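Long-range contact in beta-N-acetylglucosaminidase (PDB 3WO8), which probably hydrolyses terminal non-reducing N-acetyl-D-hexosamine residues in N-acetyl-beta-D-hexosaminides: residues B[337-349]-B[453-467]. Residues are numbered along the deposited sequence; the frame is centred on the assembly and turned at random.
Sequences ADVSMKAVEFLGF and KIVVTRSTKPISIYK
V455 touches three residues with its two methyls, F346 on its own face of the sheet and V344 and F349 in the flanking loops. With V455 CG1 anti to the backbone N (chi1 -178°), that methyl lies 3.7 Å from V344 CG1, while V455 CG2 meets two rings at their rims: F349 CZ at 3.8 Å and, a little farther off, CD1 of F346. The F349 ring also crosses the base of the K453 side chain, its CD1 3.3 Å from K453 CB, and turns its edge to the backbone N of I454. On the reverse face L347 lies against I454 and, through CD2, touches V456 CG2 at 3.9 Å; V446 covers L347 and V456 there.

Between these faces runs a short antiparallel pairing, with E345–V456 and L347–I454 as its hydrogen-bonded pairs. It adds strand 345-347 to the edge of the otherwise parallel sheet of the C-terminal domain, next to 453-456. Upstream of one strand and downstream of the other, helices 337-342 and 462-467 cross at -65°. In that crossing S340 OG, bonded to L336 O, rests 3.4 Å from I463 CG2, and M341 SD lies across the K467 chain, whose NZ goes on to a salt bridge with D58 of helix 53-66 in the TIM-barrel domain.

R458 forms the polar edge. The extended chain of R458 carries its NH1 to A343 O, a 2.8 Å hydrogen bond in the guanidinium plane, and R458 NH2 to E345 OE1, a 3.5 Å salt bridge with the two planar groups turned 68° apart. V456 CG1 lies above one guanidinium face, offset toward its rim. A leucine in place of R458 would probably leave the E345 carboxylate without this counter-charge and A343 O without its side-chain donor. R458 also packs on K97 of the second subunit.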
loop_
_atom_site.group_PDB
_atom_site.type_symbol
_atom_site.label_atom_id
_atom_site.label_comp_id
_atom_site.label_asym_id
_atom_site.label_seq_id
_atom_site.Cartn_x
_atom_site.Cartn_y
_atom_site.Cartn_z
ATOM N N ALA B 337 -15.254 -0.341 -5.712
ATOM C CA ALA B 337 -16.408 -1.231 -5.503
ATOM C C ALA B 337 -17.418 -1.078 -6.615
ATOM O O ALA B 337 -17.892 -2.063 -7.193
ATOM C CB ALA B 337 -17.063 -0.943 -4.161
ATOM N N ASP B 338 -17.733 0.167 -6.940
ATOM C CA ASP B 338 -18.782 0.426 -7.909
ATOM C C ASP B 338 -18.332 -0.020 -9.242
ATOM O O ASP B 338 -19.122 -0.655 -9.975
ATOM C CB ASP B 338 -19.148 1.906 -7.981
ATOM C CG ASP B 338 -19.648 2.437 -6.686
ATOM O OD1 ASP B 338 -20.445 1.753 -6.017
ATOM O OD2 ASP B 338 -19.235 3.537 -6.326
ATOM N N VAL B 339 -17.076 0.300 -9.574
ATOM C CA VAL B 339 -16.540 -0.110 -10.862
ATOM C C VAL B 339 -16.647 -1.615 -10.995
ATOM O O VAL B 339 -16.978 -2.125 -12.049
ATOM C CB VAL B 339 -15.086 0.316 -11.013
ATOM C CG1 VAL B 339 -14.456 -0.341 -12.233
ATOM C CG2 VAL B 339 -15.020 1.815 -11.148
ATOM N N SER B 340 -16.413 -2.336 -9.902
ATOM C CA SER B 340 -16.398 -3.783 -9.969
ATOM C C SER B 340 -17.799 -4.306 -10.156
ATOM O O SER B 340 -18.032 -5.179 -11.024
ATOM C CB SER B 340 -15.779 -4.401 -8.726
ATOM O OG SER B 340 -14.821 -3.519 -8.151
ATOM N N MET B 341 -18.716 -3.784 -9.333
ATOM C CA MET B 341 -20.131 -4.139 -9.437
ATOM C C MET B 341 -20.633 -4.015 -10.873
ATOM O O MET B 341 -21.182 -4.961 -11.445
ATOM C CB MET B 341 -20.994 -3.246 -8.540
ATOM C CG MET B 341 -22.469 -3.689 -8.499
ATOM S SD MET B 341 -22.764 -5.375 -7.866
ATOM C CE MET B 341 -23.288 -6.421 -9.213
ATOM N N LYS B 342 -20.388 -2.844 -11.455
ATOM C CA LYS B 342 -20.950 -2.488 -12.763
ATOM C C LYS B 342 -20.499 -3.407 -13.888
ATOM O O LYS B 342 -21.174 -3.505 -14.918
ATOM C CB LYS B 342 -20.625 -1.033 -13.101
ATOM C CG LYS B 342 -21.196 -0.543 -14.430
ATOM C CD LYS B 342 -21.663 0.927 -14.392
ATOM C CE LYS B 342 -22.074 1.464 -15.773
ATOM N NZ LYS B 342 -20.964 2.158 -16.505
ATOM N N ALA B 343 -19.367 -4.084 -13.704
ATOM C CA ALA B 343 -18.868 -4.983 -14.745
ATOM C C ALA B 343 -19.463 -6.397 -14.683
ATOM O O ALA B 343 -19.177 -7.243 -15.557
ATOM C CB ALA B 343 -17.346 -5.029 -14.704
ATOM N N VAL B 344 -20.295 -6.646 -13.667
ATOM C CA VAL B 344 -20.924 -7.954 -13.471
ATOM C C VAL B 344 -22.337 -8.041 -14.089
ATOM O O VAL B 344 -23.150 -7.118 -14.000
ATOM C CB VAL B 344 -21.089 -8.317 -11.975
ATOM C CG1 VAL B 344 -21.330 -9.805 -11.828
ATOM C CG2 VAL B 344 -19.888 -7.929 -11.127
ATOM N N GLU B 345 -22.602 -9.188 -14.690
ATOM C CA GLU B 345 -23.899 -9.560 -15.238
ATOM C C GLU B 345 -24.331 -10.823 -14.533
ATOM O O GLU B 345 -23.499 -11.724 -14.379
ATOM C CB GLU B 345 -23.775 -9.901 -16.728
ATOM C CG GLU B 345 -23.766 -8.704 -17.675
ATOM C CD GLU B 345 -23.155 -9.035 -19.029
ATOM O OE1 GLU B 345 -22.381 -10.017 -19.118
ATOM O OE2 GLU B 345 -23.430 -8.293 -20.002
ATOM N N PHE B 346 -25.608 -10.896 -14.121
ATOM C CA PHE B 346 -26.226 -12.167 -13.713
ATOM C C PHE B 346 -27.022 -12.743 -14.867
ATOM O O PHE B 346 -27.765 -12.057 -15.475
ATOM C CB PHE B 346 -27.136 -11.978 -12.522
ATOM C CG PHE B 346 -26.526 -11.172 -11.407
ATOM C CD1 PHE B 346 -25.709 -11.756 -10.456
ATOM C CD2 PHE B 346 -26.795 -9.816 -11.305
ATOM C CE1 PHE B 346 -25.181 -11.001 -9.429
ATOM C CE2 PHE B 346 -26.269 -9.050 -10.280
ATOM C CZ PHE B 346 -25.456 -9.649 -9.346
ATOM N N LEU B 347 -26.872 -14.015 -15.149
ATOM C CA LEU B 347 -27.472 -14.655 -16.319
ATOM C C LEU B 347 -28.246 -15.933 -15.938
ATOM O O LEU B 347 -27.646 -16.985 -15.633
ATOM C CB LEU B 347 -26.374 -15.089 -17.324
ATOM C CG LEU B 347 -25.889 -14.177 -18.453
ATOM C CD1 LEU B 347 -25.873 -12.716 -18.014
ATOM C CD2 LEU B 347 -24.531 -14.669 -18.967
ATOM N N GLY B 348 -29.571 -15.866 -16.025
ATOM C CA GLY B 348 -30.415 -17.055 -15.845
ATOM C C GLY B 348 -31.146 -17.079 -14.516
ATOM O O GLY B 348 -31.822 -18.042 -14.215
ATOM N N PHE B 349 -31.021 -16.021 -13.727
ATOM C CA PHE B 349 -31.716 -15.917 -12.460
ATOM C C PHE B 349 -31.546 -14.488 -12.024
ATOM O O PHE B 349 -30.732 -13.775 -12.584
ATOM C CB PHE B 349 -31.070 -16.830 -11.405
ATOM C CG PHE B 349 -29.636 -16.475 -11.110
ATOM C CD1 PHE B 349 -28.604 -16.953 -11.934
ATOM C CD2 PHE B 349 -29.324 -15.599 -10.063
ATOM C CE1 PHE B 349 -27.293 -16.591 -11.687
ATOM C CE2 PHE B 349 -28.017 -15.234 -9.816
ATOM C CZ PHE B 349 -27.000 -15.733 -10.624
ATOM N N LYS B 453 -27.422 -20.984 -14.641
ATOM C CA LYS B 453 -27.217 -19.817 -13.779
ATOM C C LYS B 453 -25.733 -19.407 -13.839
ATOM O O LYS B 453 -24.842 -20.233 -13.598
ATOM C CB LYS B 453 -27.641 -20.133 -12.341
ATOM C CG LYS B 453 -29.093 -20.567 -12.173
ATOM C CD LYS B 453 -29.550 -20.392 -10.715
ATOM C CE LYS B 453 -30.928 -20.983 -10.432
ATOM N NZ LYS B 453 -31.038 -22.338 -11.042
ATOM N N ILE B 454 -25.474 -18.152 -14.212
ATOM C CA ILE B 454 -24.126 -17.683 -14.461
ATOM C C ILE B 454 -23.876 -16.317 -13.871
ATOM O O ILE B 454 -24.690 -15.407 -14.024
ATOM C CB ILE B 454 -23.848 -17.572 -15.941
ATOM C CG1 ILE B 454 -24.130 -18.902 -16.633
ATOM C CG2 ILE B 454 -22.396 -17.147 -16.158
ATOM C CD1 ILE B 454 -24.118 -18.793 -18.145
ATOM N N VAL B 455 -22.745 -16.184 -13.175
ATOM C CA VAL B 455 -22.254 -14.874 -12.761
ATOM C C VAL B 455 -20.977 -14.619 -13.558
ATOM O O VAL B 455 -20.001 -15.409 -13.506
ATOM C CB VAL B 455 -22.007 -14.772 -11.261
ATOM C CG1 VAL B 455 -21.536 -13.375 -10.909
ATOM C CG2 VAL B 455 -23.272 -15.051 -10.505
ATOM N N VAL B 456 -21.052 -13.542 -14.344
ATOM C CA VAL B 456 -19.955 -13.058 -15.181
ATOM C C VAL B 456 -19.356 -11.867 -14.480
ATOM O O VAL B 456 -19.902 -10.777 -14.535
ATOM C CB VAL B 456 -20.436 -12.654 -16.601
ATOM C CG1 VAL B 456 -19.269 -12.151 -17.411
ATOM C CG2 VAL B 456 -21.080 -13.851 -17.334
ATOM N N THR B 457 -18.276 -12.102 -13.750
ATOM C CA THR B 457 -17.463 -11.004 -13.196
ATOM C C THR B 457 -16.515 -10.690 -14.321
ATOM O O THR B 457 -16.384 -11.477 -15.304
ATOM C CB THR B 457 -16.634 -11.460 -11.982
ATOM O OG1 THR B 457 -15.893 -12.640 -12.319
ATOM C CG2 THR B 457 -17.538 -11.761 -10.803
ATOM N N ARG B 458 -15.777 -9.618 -14.238
ATOM C CA ARG B 458 -14.674 -9.619 -15.236
ATOM C C ARG B 458 -13.325 -9.528 -14.559
ATOM O O ARG B 458 -12.469 -8.776 -14.968
ATOM C CB ARG B 458 -14.916 -8.549 -16.294
ATOM C CG ARG B 458 -15.874 -9.008 -17.375
ATOM C CD ARG B 458 -16.625 -7.831 -17.984
ATOM N NE ARG B 458 -17.386 -8.311 -19.132
ATOM C CZ ARG B 458 -18.705 -8.487 -19.178
ATOM N NH1 ARG B 458 -19.494 -8.179 -18.153
ATOM N NH2 ARG B 458 -19.235 -8.981 -20.283
ATOM N N SER B 459 -13.186 -10.356 -13.536
ATOM C CA SER B 459 -12.196 -10.220 -12.507
ATOM C C SER B 459 -12.202 -11.486 -11.662
ATOM O O SER B 459 -13.242 -12.087 -11.430
ATOM C CB SER B 459 -12.490 -9.032 -11.583
ATOM O OG SER B 459 -11.352 -8.239 -11.391
ATOM N N THR B 460 -11.004 -11.883 -11.242
ATOM C CA THR B 460 -10.811 -12.813 -10.167
ATOM C C THR B 460 -10.698 -12.098 -8.830
ATOM O O THR B 460 -10.652 -12.752 -7.805
ATOM C CB THR B 460 -9.508 -13.564 -10.368
ATOM O OG1 THR B 460 -8.441 -12.622 -10.454
ATOM C CG2 THR B 460 -9.579 -14.400 -11.670
ATOM N N LYS B 461 -10.698 -10.765 -8.838
ATOM C CA LYS B 461 -10.480 -10.019 -7.625
ATOM C C LYS B 461 -11.552 -10.223 -6.549
ATOM O O LYS B 461 -12.733 -10.393 -6.825
ATOM C CB LYS B 461 -10.244 -8.507 -7.881
ATOM C CG LYS B 461 -9.145 -8.120 -8.888
ATOM C CD LYS B 461 -7.798 -8.809 -8.750
ATOM C CE LYS B 461 -6.769 -7.934 -8.060
ATOM N NZ LYS B 461 -5.533 -8.752 -7.983
ATOM N N PRO B 462 -11.110 -10.253 -5.300
ATOM C CA PRO B 462 -12.064 -10.435 -4.269
ATOM C C PRO B 462 -13.267 -9.534 -4.400
ATOM O O PRO B 462 -14.396 -10.018 -4.304
ATOM C CB PRO B 462 -11.255 -10.116 -3.022
ATOM C CG PRO B 462 -9.970 -10.802 -3.344
ATOM C CD PRO B 462 -9.743 -10.508 -4.814
ATOM N N ILE B 463 -13.036 -8.249 -4.635
ATOM C CA ILE B 463 -14.124 -7.266 -4.606
ATOM C C ILE B 463 -15.240 -7.638 -5.586
ATOM O O ILE B 463 -16.427 -7.507 -5.305
ATOM C CB ILE B 463 -13.617 -5.832 -4.838
ATOM C CG1 ILE B 463 -14.724 -4.798 -4.599
ATOM C CG2 ILE B 463 -13.113 -5.687 -6.248
ATOM C CD1 ILE B 463 -15.611 -5.059 -3.400
ATOM N N SER B 464 -14.863 -8.177 -6.722
ATOM C CA SER B 464 -15.872 -8.491 -7.729
ATOM C C SER B 464 -16.745 -9.622 -7.264
ATOM O O SER B 464 -17.943 -9.540 -7.347
ATOM C CB SER B 464 -15.194 -8.799 -9.054
ATOM O OG SER B 464 -14.329 -7.698 -9.385
ATOM N N ILE B 465 -16.126 -10.670 -6.741
ATOM C CA ILE B 465 -16.848 -11.828 -6.170
ATOM C C ILE B 465 -17.704 -11.385 -4.975
ATOM O O ILE B 465 -18.860 -11.753 -4.881
ATOM C CB ILE B 465 -15.868 -12.964 -5.767
ATOM C CG1 ILE B 465 -15.167 -13.489 -7.006
ATOM C CG2 ILE B 465 -16.606 -14.118 -5.140
ATOM C CD1 ILE B 465 -14.300 -14.701 -6.809
ATOM N N TYR B 466 -17.153 -10.570 -4.090
ATOM C CA TYR B 466 -17.910 -10.076 -2.967
ATOM C C TYR B 466 -19.144 -9.317 -3.432
ATOM O O TYR B 466 -20.264 -9.648 -3.041
ATOM C CB TYR B 466 -17.036 -9.153 -2.151
ATOM C CG TYR B 466 -17.678 -8.572 -0.927
ATOM C CD1 TYR B 466 -17.938 -9.353 0.176
ATOM C CD2 TYR B 466 -17.984 -7.233 -0.859
ATOM C CE1 TYR B 466 -18.508 -8.816 1.324
ATOM C CE2 TYR B 466 -18.569 -6.683 0.271
ATOM C CZ TYR B 466 -18.823 -7.474 1.354
ATOM O OH TYR B 466 -19.387 -6.917 2.443
ATOM N N LYS B 467 -18.944 -8.304 -4.277
ATOM C CA LYS B 467 -20.055 -7.531 -4.808
ATOM C C LYS B 467 -21.107 -8.413 -5.471
ATOM O O LYS B 467 -22.295 -8.234 -5.216
ATOM C CB LYS B 467 -19.605 -6.471 -5.800
ATOM C CG LYS B 467 -18.715 -5.363 -5.254
ATOM C CD LYS B 467 -19.318 -4.562 -4.111
ATOM C CE LYS B 467 -20.675 -3.983 -4.454
ATOM N NZ LYS B 467 -20.943 -2.860 -3.506
#